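Local coordinates for major capsid protein (Human herpesvirus 1, PDB 1NO7) that probably builds the shell of the herpes simplex virus capsid as its main structural subunit, represented here by its upper domain, at residues Y364-A369 with A569-L574; L253-T258 with A268-N273; F370-C375 with Q558-S563; G379-R384 with Y504-P509. All coordinates share one frame; numbering follows the deposited sequence.

Contacts 1 and 3 are neighbours, with centres about 9 Å apart: both lie on helix 353-371, which meets helix 567-577 in contact 1 and, just past its own end, helix 554-562 in contact 3. Leu570 belongs to contact 1 and packs on Arg372 of contact 3. Contact 2 sits about 18 Å from contact 1, centre to centre, and touches it where Tyr572 packs on Leu253. Contact 4 follows contact 3 along the chain, since helix 353-371 runs on into strand 376-380, yet their centres are about 24 Å apart. Contacts 2 and 4 lie on opposite sides of the chain's centre, with centres about 37 Å apart.

Contact 1. Residues Y364-A369 with A569-L574; sequences YVMVPA and ALTYAL
Val365 packs on Thr571 and Leu574, which lie about one turn apart on the facing helix, and these three residues make up most of the contact. The CG1 branch of Val365 does the touching. With CG1 anti to the backbone N (chi1 -176°), it comes 3.6 Å from the carbonyl O of Thr571 and 3.9 Å from that residue's methyl CG2, the two side chains crossing at about a right angle. The same CG1 lies 4.0 Å from Leu574 CB. The result is an antiparallel packing of two buried helices, 353-371 and 567-577, whose local axes come within 9.0 Å at an angle of 144°; no hydrogen bond joins the two segments, and the contact is van der Waals packing of methyl groups on side chains and backbone. The register advances by about a turn, and at its far end Ala369 brings its small CB to 4.0 Å from Thr571 OG1. Met366 approaches the same oxygen with its CE after a chain bent at chi2 and chi3. That hydroxyl is turned back to its own helix, where it bonds to the carbonyl O of Glu567, and it has a weak second bond with His246 of helix 234-256. Leu570 completes the row with its CD2 branch, 3.7 Å from Ala369 O, while helix 554-562 lends Val560 to the flank of Leu574 and Pro368.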
loop_
_atom_site.group_PDB
_atom_site.type_symbol
_atom_site.label_atom_id
_atom_site.label_comp_id
_atom_site.label_asym_id
_atom_site.label_seq_id
_atom_site.Cartn_x
_atom_site.Cartn_y
_atom_site.Cartn_z
ATOM N N TYR A 364 -3.421 5.438 -2.526
ATOM C CA TYR A 364 -3.181 6.829 -2.157
ATOM C C TYR A 364 -4.455 7.632 -1.928
ATOM O O TYR A 364 -4.412 8.699 -1.330
ATOM C CB TYR A 364 -2.316 7.512 -3.216
ATOM C CG TYR A 364 -0.868 7.050 -3.192
ATOM C CD1 TYR A 364 -0.229 6.636 -4.371
ATOM C CD2 TYR A 364 -0.125 7.052 -1.998
ATOM C CE1 TYR A 364 1.121 6.230 -4.372
ATOM C CE2 TYR A 364 1.228 6.653 -1.979
ATOM C CZ TYR A 364 1.846 6.236 -3.175
ATOM O OH TYR A 364 3.170 5.792 -3.189
ATOM N N VAL A 365 -5.596 7.139 -2.385
ATOM C CA VAL A 365 -6.821 7.888 -2.151
ATOM C C VAL A 365 -7.848 7.081 -1.370
ATOM O O VAL A 365 -8.196 7.414 -0.223
ATOM C CB VAL A 365 -7.468 8.310 -3.456
ATOM C CG1 VAL A 365 -8.693 9.163 -3.168
ATOM C CG2 VAL A 365 -6.472 9.067 -4.298
ATOM N N MET A 366 -8.334 6.024 -2.018
ATOM C CA MET A 366 -9.324 5.118 -1.450
ATOM C C MET A 366 -8.952 4.649 -0.034
ATOM O O MET A 366 -9.754 4.789 0.901
ATOM C CB MET A 366 -9.490 3.919 -2.387
ATOM C CG MET A 366 -10.008 4.280 -3.781
ATOM S SD MET A 366 -11.864 4.365 -3.874
ATOM C CE MET A 366 -12.298 4.900 -2.177
ATOM N N VAL A 367 -7.748 4.099 0.125
ATOM C CA VAL A 367 -7.299 3.629 1.437
ATOM C C VAL A 367 -7.398 4.735 2.506
ATOM O O VAL A 367 -8.124 4.597 3.510
ATOM C CB VAL A 367 -5.831 3.147 1.394
ATOM C CG1 VAL A 367 -5.358 2.810 2.803
ATOM C CG2 VAL A 367 -5.697 1.951 0.480
ATOM N N PRO A 368 -6.664 5.855 2.299
ATOM C CA PRO A 368 -6.676 6.970 3.248
ATOM C C PRO A 368 -8.113 7.387 3.470
ATOM O O PRO A 368 -8.540 7.589 4.606
ATOM C CB PRO A 368 -5.893 8.053 2.526
ATOM C CG PRO A 368 -4.987 7.276 1.571
ATOM C CD PRO A 368 -5.925 6.221 1.072
ATOM N N ALA A 369 -8.856 7.506 2.374
ATOM C CA ALA A 369 -10.258 7.886 2.452
ATOM C C ALA A 369 -10.994 7.109 3.549
ATOM O O ALA A 369 -11.643 7.718 4.405
ATOM C CB ALA A 369 -10.937 7.647 1.109
ATOM N N ALA A 569 -16.994 12.317 -0.746
ATOM C CA ALA A 569 -16.459 13.671 -0.822
ATOM C C ALA A 569 -14.937 13.591 -0.666
ATOM O O ALA A 569 -14.167 13.790 -1.628
ATOM C CB ALA A 569 -17.057 14.519 0.292
ATOM N N LEU A 570 -14.521 13.266 0.556
ATOM C CA LEU A 570 -13.104 13.150 0.894
ATOM C C LEU A 570 -12.298 12.436 -0.184
ATOM O O LEU A 570 -11.079 12.607 -0.278
ATOM C CB LEU A 570 -12.946 12.419 2.227
ATOM C CG LEU A 570 -11.529 11.969 2.560
ATOM C CD1 LEU A 570 -10.583 13.142 2.493
ATOM C CD2 LEU A 570 -11.526 11.350 3.957
ATOM N N THR A 571 -12.982 11.634 -0.993
ATOM C CA THR A 571 -12.305 10.903 -2.046
ATOM C C THR A 571 -11.878 11.881 -3.103
ATOM O O THR A 571 -10.681 12.105 -3.302
ATOM C CB THR A 571 -13.211 9.883 -2.715
ATOM O OG1 THR A 571 -13.486 8.800 -1.810
ATOM C CG2 THR A 571 -12.534 9.358 -3.956
ATOM N N TYR A 572 -12.871 12.458 -3.778
ATOM C CA TYR A 572 -12.631 13.430 -4.846
ATOM C C TYR A 572 -11.713 14.546 -4.356
ATOM O O TYR A 572 -10.850 15.046 -5.102
ATOM C CB TYR A 572 -13.959 14.006 -5.319
ATOM C CG TYR A 572 -14.803 12.993 -6.053
ATOM C CD1 TYR A 572 -16.049 12.598 -5.552
ATOM C CD2 TYR A 572 -14.363 12.440 -7.260
ATOM C CE1 TYR A 572 -16.848 11.672 -6.242
ATOM C CE2 TYR A 572 -15.135 11.523 -7.963
ATOM C CZ TYR A 572 -16.387 11.136 -7.451
ATOM O OH TYR A 572 -17.175 10.235 -8.154
ATOM N N ALA A 573 -11.908 14.921 -3.094
ATOM C CA ALA A 573 -11.089 15.946 -2.475
ATOM C C ALA A 573 -9.637 15.605 -2.759
ATOM O O ALA A 573 -8.932 16.349 -3.449
ATOM C CB ALA A 573 -11.320 15.958 -0.984
ATOM N N LEU A 574 -9.200 14.461 -2.232
ATOM C CA LEU A 574 -7.821 14.019 -2.406
ATOM C C LEU A 574 -7.419 13.891 -3.867
ATOM O O LEU A 574 -6.381 14.442 -4.273
ATOM C CB LEU A 574 -7.587 12.688 -1.689
ATOM C CG LEU A 574 -7.398 12.730 -0.166
ATOM C CD1 LEU A 574 -8.502 11.936 0.546
ATOM C CD2 LEU A 574 -6.020 12.150 0.167
#

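Contact 2. Residues L253-T258 with A268-N273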
loop_
_atom_site.group_PDB
_atom_site.type_symbol
_atom_site.label_atom_id
_atom_site.label_comp_id
_atom_site.label_asym_id
_atom_site.label_seq_id
_atom_site.Cartn_x
_atom_site.Cartn_y
_atom_site.Cartn_z
ATOM N N LEU A 253 -11.525 11.367 -13.645
ATOM C CA LEU A 253 -11.355 12.753 -13.213
ATOM C C LEU A 253 -10.145 13.407 -13.858
ATOM O O LEU A 253 -10.240 14.531 -14.331
ATOM C CB LEU A 253 -11.206 12.836 -11.696
ATOM C CG LEU A 253 -11.679 14.159 -11.101
ATOM C CD1 LEU A 253 -13.154 14.352 -11.452
ATOM C CD2 LEU A 253 -11.497 14.144 -9.585
ATOM N N VAL A 254 -9.009 12.715 -13.876
ATOM C CA VAL A 254 -7.825 13.294 -14.490
ATOM C C VAL A 254 -8.089 13.705 -15.931
ATOM O O VAL A 254 -7.882 14.865 -16.292
ATOM C CB VAL A 254 -6.635 12.327 -14.477
ATOM C CG1 VAL A 254 -5.556 12.812 -15.456
ATOM C CG2 VAL A 254 -6.059 12.259 -13.074
ATOM N N ASP A 255 -8.541 12.769 -16.757
ATOM C CA ASP A 255 -8.814 13.075 -18.161
ATOM C C ASP A 255 -9.856 14.191 -18.305
ATOM O O ASP A 255 -9.892 14.895 -19.321
ATOM C CB ASP A 255 -9.282 11.812 -18.893
ATOM C CG ASP A 255 -8.273 10.676 -18.801
ATOM O OD1 ASP A 255 -7.105 10.880 -19.194
ATOM O OD2 ASP A 255 -8.648 9.578 -18.336
ATOM N N ASP A 256 -10.694 14.348 -17.280
ATOM C CA ASP A 256 -11.731 15.380 -17.269
ATOM C C ASP A 256 -11.164 16.800 -17.143
ATOM O O ASP A 256 -11.833 17.786 -17.472
ATOM C CB ASP A 256 -12.698 15.137 -16.114
ATOM C CG ASP A 256 -13.802 14.187 -16.479
ATOM O OD1 ASP A 256 -14.540 13.774 -15.561
ATOM O OD2 ASP A 256 -13.937 13.862 -17.680
ATOM N N PHE A 257 -9.932 16.891 -16.654
ATOM C CA PHE A 257 -9.262 18.165 -16.456
ATOM C C PHE A 257 -7.858 18.153 -17.055
ATOM O O PHE A 257 -6.901 18.653 -16.455
ATOM C CB PHE A 257 -9.220 18.479 -14.965
ATOM C CG PHE A 257 -10.576 18.681 -14.364
ATOM C CD1 PHE A 257 -10.803 18.412 -13.024
ATOM C CD2 PHE A 257 -11.618 19.181 -15.129
ATOM C CE1 PHE A 257 -12.059 18.642 -12.448
ATOM C CE2 PHE A 257 -12.873 19.416 -14.572
ATOM C CZ PHE A 257 -13.097 19.147 -13.226
ATOM N N THR A 258 -7.743 17.527 -18.224
ATOM C CA THR A 258 -6.491 17.494 -18.978
ATOM C C THR A 258 -6.943 17.860 -20.392
ATOM O O THR A 258 -8.108 17.652 -20.750
ATOM C CB THR A 258 -5.811 16.105 -19.004
ATOM O OG1 THR A 258 -5.475 15.709 -17.670
ATOM C CG2 THR A 258 -4.511 16.163 -19.833
ATOM N N ALA A 268 2.585 11.651 -22.082
ATOM C CA ALA A 268 1.254 12.192 -22.359
ATOM C C ALA A 268 0.961 13.350 -21.426
ATOM O O ALA A 268 1.584 13.499 -20.372
ATOM C CB ALA A 268 0.189 11.108 -22.192
ATOM N N GLN A 269 0.006 14.177 -21.811
ATOM C CA GLN A 269 -0.326 15.318 -20.989
ATOM C C GLN A 269 -0.698 14.945 -19.563
ATOM O O GLN A 269 -0.085 15.448 -18.615
ATOM C CB GLN A 269 -1.447 16.127 -21.641
ATOM C CG GLN A 269 -0.978 16.877 -22.876
ATOM C CD GLN A 269 0.246 17.753 -22.603
ATOM O OE1 GLN A 269 0.169 18.744 -21.873
ATOM N NE2 GLN A 269 1.383 17.382 -23.187
ATOM N N ALA A 270 -1.682 14.057 -19.407
ATOM C CA ALA A 270 -2.137 13.653 -18.075
ATOM C C ALA A 270 -0.963 13.337 -17.124
ATOM O O ALA A 270 -1.037 13.619 -15.920
ATOM C CB ALA A 270 -3.072 12.463 -18.182
ATOM N N GLU A 271 0.121 12.777 -17.659
ATOM C CA GLU A 271 1.274 12.432 -16.827
ATOM C C GLU A 271 1.954 13.685 -16.270
ATOM O O GLU A 271 2.648 13.641 -15.240
ATOM C CB GLU A 271 2.270 11.594 -17.635
ATOM C CG GLU A 271 1.760 10.195 -17.937
ATOM C CD GLU A 271 2.622 9.446 -18.943
ATOM O OE1 GLU A 271 3.856 9.408 -18.750
ATOM O OE2 GLU A 271 2.067 8.888 -19.920
ATOM N N LEU A 272 1.742 14.807 -16.952
ATOM C CA LEU A 272 2.329 16.073 -16.529
ATOM C C LEU A 272 1.318 16.861 -15.731
ATOM O O LEU A 272 1.681 17.657 -14.867
ATOM C CB LEU A 272 2.743 16.895 -17.739
ATOM C CG LEU A 272 3.762 16.216 -18.645
ATOM C CD1 LEU A 272 3.958 17.077 -19.886
ATOM C CD2 LEU A 272 5.077 16.012 -17.887
ATOM N N ASN A 273 0.044 16.634 -16.035
ATOM C CA ASN A 273 -1.045 17.324 -15.362
ATOM C C ASN A 273 -1.503 16.664 -14.039
ATOM O O ASN A 273 -2.162 17.322 -13.220
ATOM C CB ASN A 273 -2.221 17.449 -16.335
ATOM C CG ASN A 273 -3.446 18.049 -15.690
ATOM O OD1 ASN A 273 -3.345 18.998 -14.915
ATOM N ND2 ASN A 273 -4.615 17.510 -16.016
#
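Asn273 and Thr258 meet through the amide nitrogen: Asn273 ND2 donates to Thr258 OG1 at 2.6 Å, with the acceptor lying almost in the plane of the amide. The same nitrogen also makes a weak bond to the carbonyl O of Phe257, bent to 130° at the hydrogen, so that one amide grips two successive residues. Asn273 gets there by setting CG anti to its backbone N (chi1 175°), and its OD1 has a weak hydrogen bond from Gln589 of helix 583-593. Beside this polar pair, the methyl CG2 of Thr258 rests 3.6 Å from both Gln269 CB and the backbone N of Ala270, and Val254 CG1 packs 3.7 Å from Ala270 CB. A second shell fixes the threonine: Thr258 OG1 in turn donates a hydrogen bond to Val254 O at 2.9 Å, approaching above the carbonyl plane while Phe257 N arrives from the opposite face. The hydroxyl thus both accepts and donates, and its orientation is set from two directions. The arrangement is one of two consecutive helices, 234-256 and 269-273, joined by a loop, with a side-chain amide of the second holding the chain that follows the first.

Contact 3. Residues F370-C375 with Q558-S563; sequences FSRGRC and QHVRES
Arg372 lies across Val560, the aliphatic part of one side chain crossing the isopropyl group of the other obliquely. Val560 CG1, the branch anti to its backbone N (chi1 180°), lies against the base of the arginine, 3.4 Å from Arg372 CA and 3.6 Å from Arg372 CD. Bends at chi2 and chi3 then fold the arginine chain along the end of helix 554-562. They bring its guanidinium in edge-on: Val560 O sits near the plane, 4.0 Å from Arg372 NE, with Ser563 O at the same rim, 4.1 Å from that NE. Neither distance amounts to a hydrogen bond. The charge is met instead by Glu567 of the next helix, which forms a salt bridge with NH1, while Ala565 O takes a weak bond from NH2. Ser563, where the helix gives out, has its own hydroxyl bonded to Asp143. Close by, Gly373 brings its backbone N 4.2 Å from Val560 CG1, and Arg372 O comes 4.5 Å from Arg561 CA, whose side chain starts away from the contact. The approach depends on the chain leaving helix 353-371 at Arg372, whose phi of 46° is positive. Arg372 and Gly373 occupy the central positions of a type I' turn closed by Arg374 N bonding to Ser371 O at 2.9 Å, so this is a helix C-terminus ended by a tight reverse turn and packed against the last turn of another helix.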
loop_
_atom_site.group_PDB
_atom_site.type_symbol
_atom_site.label_atom_id
_atom_site.label_comp_id
_atom_site.label_asym_id
_atom_site.label_seq_id
_atom_site.Cartn_x
_atom_site.Cartn_y
_atom_site.Cartn_z
ATOM N N PHE A 370 -10.873 5.776 3.527
ATOM C CA PHE A 370 -11.535 4.897 4.502
ATOM C C PHE A 370 -10.817 4.691 5.835
ATOM O O PHE A 370 -11.449 4.652 6.896
ATOM C CB PHE A 370 -11.764 3.507 3.896
ATOM C CG PHE A 370 -12.782 3.478 2.808
ATOM C CD1 PHE A 370 -12.399 3.296 1.489
ATOM C CD2 PHE A 370 -14.130 3.652 3.100
ATOM C CE1 PHE A 370 -13.349 3.291 0.473
ATOM C CE2 PHE A 370 -15.091 3.649 2.090
ATOM C CZ PHE A 370 -14.699 3.469 0.770
ATOM N N SER A 371 -9.498 4.544 5.772
ATOM C CA SER A 371 -8.704 4.277 6.964
ATOM C C SER A 371 -8.376 5.505 7.779
ATOM O O SER A 371 -7.995 5.380 8.953
ATOM C CB SER A 371 -7.379 3.611 6.586
ATOM O OG SER A 371 -6.515 4.546 5.948
ATOM N N ARG A 372 -8.482 6.684 7.154
ATOM C CA ARG A 372 -8.172 7.944 7.826
ATOM C C ARG A 372 -6.854 7.795 8.579
ATOM O O ARG A 372 -6.733 8.235 9.727
ATOM C CB ARG A 372 -9.285 8.333 8.806
ATOM C CG ARG A 372 -10.618 8.681 8.156
ATOM C CD ARG A 372 -10.447 9.770 7.107
ATOM N NE ARG A 372 -11.584 10.690 7.053
ATOM C CZ ARG A 372 -12.821 10.336 6.725
ATOM N NH1 ARG A 372 -13.084 9.076 6.418
ATOM N NH2 ARG A 372 -13.793 11.241 6.709
ATOM N N GLY A 373 -5.883 7.138 7.942
ATOM C CA GLY A 373 -4.573 6.970 8.553
ATOM C C GLY A 373 -4.377 5.850 9.561
ATOM O O GLY A 373 -3.248 5.380 9.742
ATOM N N ARG A 374 -5.442 5.429 10.239
ATOM C CA ARG A 374 -5.314 4.345 11.208
ATOM C C ARG A 374 -5.085 3.066 10.415
ATOM O O ARG A 374 -6.049 2.362 10.106
ATOM C CB ARG A 374 -6.596 4.185 12.025
ATOM C CG ARG A 374 -7.119 5.448 12.683
ATOM C CD ARG A 374 -8.455 5.176 13.382
ATOM N NE ARG A 374 -9.404 4.498 12.494
ATOM C CZ ARG A 374 -9.923 5.038 11.391
ATOM N NH1 ARG A 374 -9.589 6.274 11.041
ATOM N NH2 ARG A 374 -10.756 4.336 10.623
ATOM N N CYS A 375 -3.830 2.775 10.074
ATOM C CA CYS A 375 -3.482 1.571 9.309
ATOM C C CYS A 375 -2.037 1.713 8.882
ATOM O O CYS A 375 -1.507 2.825 8.893
ATOM C CB CYS A 375 -4.346 1.436 8.061
ATOM S SG CYS A 375 -3.762 2.463 6.732
ATOM N N GLN A 558 -1.949 15.068 7.071
ATOM C CA GLN A 558 -2.624 15.908 8.038
ATOM C C GLN A 558 -4.063 16.123 7.599
ATOM O O GLN A 558 -4.998 16.052 8.412
ATOM C CB GLN A 558 -1.892 17.247 8.169
ATOM C CG GLN A 558 -2.378 18.073 9.334
ATOM C CD GLN A 558 -2.664 17.207 10.541
ATOM O OE1 GLN A 558 -1.788 16.478 11.019
ATOM N NE2 GLN A 558 -3.897 17.271 11.039
ATOM N N HIS A 559 -4.242 16.363 6.305
ATOM C CA HIS A 559 -5.577 16.587 5.783
ATOM C C HIS A 559 -6.465 15.440 6.239
ATOM O O HIS A 559 -7.323 15.620 7.109
ATOM C CB HIS A 559 -5.555 16.659 4.259
ATOM C CG HIS A 559 -6.918 16.706 3.645
ATOM N ND1 HIS A 559 -7.118 16.787 2.279
ATOM C CD2 HIS A 559 -8.150 16.663 4.208
ATOM C CE1 HIS A 559 -8.418 16.789 2.031
ATOM N NE2 HIS A 559 -9.066 16.715 3.183
ATOM N N VAL A 560 -6.246 14.267 5.652
ATOM C CA VAL A 560 -7.012 13.060 5.974
ATOM C C VAL A 560 -7.311 12.962 7.464
ATOM O O VAL A 560 -8.474 13.000 7.887
ATOM C CB VAL A 560 -6.239 11.775 5.610
ATOM C CG1 VAL A 560 -7.083 10.599 5.975
ATOM C CG2 VAL A 560 -5.870 11.754 4.135
ATOM N N ARG A 561 -6.237 12.828 8.243
ATOM C CA ARG A 561 -6.320 12.698 9.686
ATOM C C ARG A 561 -7.385 13.585 10.301
ATOM O O ARG A 561 -8.157 13.111 11.127
ATOM C CB ARG A 561 -4.948 12.955 10.321
ATOM C CG ARG A 561 -3.986 11.791 10.097
ATOM C CD ARG A 561 -2.512 12.145 10.301
ATOM N NE ARG A 561 -2.115 12.281 11.703
ATOM C CZ ARG A 561 -0.851 12.388 12.115
ATOM N NH1 ARG A 561 0.145 12.375 11.236
ATOM N NH2 ARG A 561 -0.578 12.511 13.408
ATOM N N GLU A 562 -7.478 14.848 9.897
ATOM C CA GLU A 562 -8.501 15.694 10.502
ATOM C C GLU A 562 -9.736 15.976 9.652
ATOM O O GLU A 562 -10.748 16.434 10.184
ATOM C CB GLU A 562 -7.895 17.018 10.990
ATOM C CG GLU A 562 -7.399 17.967 9.915
ATOM C CD GLU A 562 -6.908 19.286 10.499
ATOM O OE1 GLU A 562 -5.936 19.269 11.286
ATOM O OE2 GLU A 562 -7.498 20.341 10.177
ATOM N N SER A 563 -9.676 15.693 8.350
ATOM C CA SER A 563 -10.828 15.956 7.479
ATOM C C SER A 563 -12.082 15.348 8.073
ATOM O O SER A 563 -12.010 14.344 8.786
ATOM C CB SER A 563 -10.624 15.374 6.079
ATOM O OG SER A 563 -11.834 15.469 5.337
#

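Contact 4. Residues G379-R384 with Y504-P509; sequences GVRFDR and YFYPLP
Three backbone hydrogen bonds join Gly379 and Arg381 to Tyr506 and Tyr504. Arg381 N donates to Tyr504 O at 2.6 Å, and Tyr506 N to Gly379 O at 2.8 Å along a nearly straight line (174° at the hydrogen); Gly379 N returns the exchange to Tyr506 O at 2.8 Å. Gly379 and Tyr506 are therefore a hydrogen-bonded pair and Val380 and Phe505 a non-hydrogen-bonded one in a small antiparallel sheet, with strand 376-380 in the middle and 505-507 at one edge. Tyr506 folds its ring back over the glycine. Its CG sits between the backbone N and the carbonyl carbon (chi1 54°), which places the ring face across Gly379 in a CH-pi contact, CA lying 3.7 Å from the ring centroid. Arg381 CG meets the edge of that ring, and the guanidinium beyond it has its NH1 bonded to Gly502 O. On the sheet face carrying Val380 and Phe505, the two side chains run side by side in the same direction. Val380 meets the rim of the phenyl ring, with CG2 3.4 Å from Phe505 CD2, and Ile487 of the other outer strand and Ala182 of helix 176-183 pack against both residues. Past the strand, where the chain enters helix 382-389, the CB of Tyr504 starts away from the other segment, but its ring end comes back to the poorly ordered Arg384, and its OH is hydrogen-bonded to Thr388 OG1.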
loop_
_atom_site.group_PDB
_atom_site.type_symbol
_atom_site.label_atom_id
_atom_site.label_comp_id
_atom_site.label_asym_id
_atom_site.label_seq_id
_atom_site.Cartn_x
_atom_site.Cartn_y
_atom_site.Cartn_z
ATOM N N GLY A 379 5.897 -5.646 5.870
ATOM C CA GLY A 379 6.544 -6.675 5.076
ATOM C C GLY A 379 6.138 -8.006 5.682
ATOM O O GLY A 379 5.878 -8.090 6.899
ATOM N N VAL A 380 6.089 -9.044 4.850
ATOM C CA VAL A 380 5.675 -10.370 5.303
ATOM C C VAL A 380 6.808 -11.391 5.473
ATOM O O VAL A 380 7.789 -11.375 4.715
ATOM C CB VAL A 380 4.667 -10.956 4.320
ATOM C CG1 VAL A 380 4.134 -12.270 4.851
ATOM C CG2 VAL A 380 3.556 -9.973 4.093
ATOM N N ARG A 381 6.663 -12.267 6.476
ATOM C CA ARG A 381 7.657 -13.328 6.719
ATOM C C ARG A 381 7.089 -14.599 6.066
ATOM O O ARG A 381 6.582 -15.496 6.747
ATOM C CB ARG A 381 7.832 -13.554 8.219
ATOM C CG ARG A 381 8.230 -12.327 8.989
ATOM C CD ARG A 381 8.300 -12.631 10.467
ATOM N NE ARG A 381 9.212 -13.739 10.735
ATOM C CZ ARG A 381 9.379 -14.307 11.930
ATOM N NH1 ARG A 381 8.689 -13.871 12.987
ATOM N NH2 ARG A 381 10.229 -15.320 12.068
ATOM N N PHE A 382 7.186 -14.677 4.743
ATOM C CA PHE A 382 6.618 -15.795 4.004
ATOM C C PHE A 382 6.851 -17.203 4.546
ATOM O O PHE A 382 5.937 -18.042 4.488
ATOM C CB PHE A 382 7.012 -15.665 2.531
ATOM C CG PHE A 382 6.450 -14.425 1.892
ATOM C CD1 PHE A 382 6.991 -13.169 2.179
ATOM C CD2 PHE A 382 5.297 -14.492 1.109
ATOM C CE1 PHE A 382 6.390 -12.000 1.707
ATOM C CE2 PHE A 382 4.684 -13.331 0.629
ATOM C CZ PHE A 382 5.234 -12.079 0.934
ATOM N N ASP A 383 8.040 -17.481 5.081
ATOM C CA ASP A 383 8.269 -18.814 5.642
ATOM C C ASP A 383 7.222 -18.991 6.742
ATOM O O ASP A 383 6.283 -19.782 6.589
ATOM C CB ASP A 383 9.701 -18.960 6.194
ATOM C CG ASP A 383 10.184 -17.723 6.936
ATOM O OD1 ASP A 383 10.353 -16.664 6.285
ATOM O OD2 ASP A 383 10.399 -17.811 8.169
ATOM N N ARG A 384 7.359 -18.225 7.824
ATOM C CA ARG A 384 6.409 -18.284 8.923
ATOM C C ARG A 384 4.978 -18.464 8.387
ATOM O O ARG A 384 4.221 -19.293 8.904
ATOM C CB ARG A 384 6.508 -17.011 9.764
ATOM C CG ARG A 384 7.735 -16.969 10.652
ATOM C CD ARG A 384 7.408 -17.466 12.047
ATOM N NE ARG A 384 8.603 -17.642 12.865
ATOM C CZ ARG A 384 9.331 -18.755 12.893
ATOM N NH1 ARG A 384 8.980 -19.796 12.148
ATOM N NH2 ARG A 384 10.410 -18.824 13.664
ATOM N N TYR A 504 3.964 -13.330 11.827
ATOM C CA TYR A 504 4.057 -13.474 10.367
ATOM C C TYR A 504 4.416 -12.184 9.626
ATOM O O TYR A 504 5.175 -12.195 8.634
ATOM C CB TYR A 504 2.730 -13.979 9.790
ATOM C CG TYR A 504 2.199 -15.247 10.414
ATOM C CD1 TYR A 504 1.574 -15.226 11.660
ATOM C CD2 TYR A 504 2.316 -16.470 9.758
ATOM C CE1 TYR A 504 1.077 -16.386 12.239
ATOM C CE2 TYR A 504 1.825 -17.637 10.330
ATOM C CZ TYR A 504 1.205 -17.589 11.575
ATOM O OH TYR A 504 0.723 -18.738 12.169
ATOM N N PHE A 505 3.852 -11.079 10.108
ATOM C CA PHE A 505 4.056 -9.774 9.493
ATOM C C PHE A 505 4.821 -8.781 10.348
ATOM O O PHE A 505 4.633 -8.720 11.561
ATOM C CB PHE A 505 2.710 -9.173 9.174
ATOM C CG PHE A 505 1.808 -10.089 8.410
ATOM C CD1 PHE A 505 0.610 -10.525 8.972
ATOM C CD2 PHE A 505 2.118 -10.454 7.098
ATOM C CE1 PHE A 505 -0.289 -11.306 8.247
ATOM C CE2 PHE A 505 1.231 -11.240 6.348
ATOM C CZ PHE A 505 0.015 -11.670 6.925
ATOM N N TYR A 506 5.672 -7.985 9.709
ATOM C CA TYR A 506 6.439 -6.981 10.439
ATOM C C TYR A 506 6.184 -5.568 9.893
ATOM O O TYR A 506 6.280 -5.336 8.677
ATOM C CB TYR A 506 7.922 -7.314 10.372
ATOM C CG TYR A 506 8.444 -7.488 8.969
ATOM C CD1 TYR A 506 8.852 -6.400 8.212
ATOM C CD2 TYR A 506 8.574 -8.750 8.416
ATOM C CE1 TYR A 506 9.395 -6.567 6.935
ATOM C CE2 TYR A 506 9.114 -8.938 7.139
ATOM C CZ TYR A 506 9.529 -7.846 6.405
ATOM O OH TYR A 506 10.133 -8.047 5.171
ATOM N N PRO A 507 5.831 -4.614 10.789
ATOM C CA PRO A 507 5.548 -3.209 10.462
ATOM C C PRO A 507 6.730 -2.570 9.762
ATOM O O PRO A 507 7.881 -2.755 10.183
ATOM C CB PRO A 507 5.312 -2.573 11.831
ATOM C CG PRO A 507 4.706 -3.677 12.616
ATOM C CD PRO A 507 5.590 -4.860 12.225
ATOM N N LEU A 508 6.447 -1.820 8.702
ATOM C CA LEU A 508 7.499 -1.139 7.953
ATOM C C LEU A 508 6.828 -0.125 7.028
ATOM O O LEU A 508 6.642 -0.410 5.832
ATOM C CB LEU A 508 8.288 -2.149 7.127
ATOM C CG LEU A 508 9.434 -1.560 6.312
ATOM C CD1 LEU A 508 10.771 -1.956 6.967
ATOM C CD2 LEU A 508 9.374 -2.077 4.863
ATOM N N PRO A 509 6.461 1.073 7.565
ATOM C CA PRO A 509 5.798 2.137 6.796
ATOM C C PRO A 509 6.650 2.690 5.658
ATOM O O PRO A 509 7.803 3.085 5.872
ATOM C CB PRO A 509 5.511 3.209 7.853
ATOM C CG PRO A 509 5.532 2.461 9.150
ATOM C CD PRO A 509 6.695 1.532 8.946
#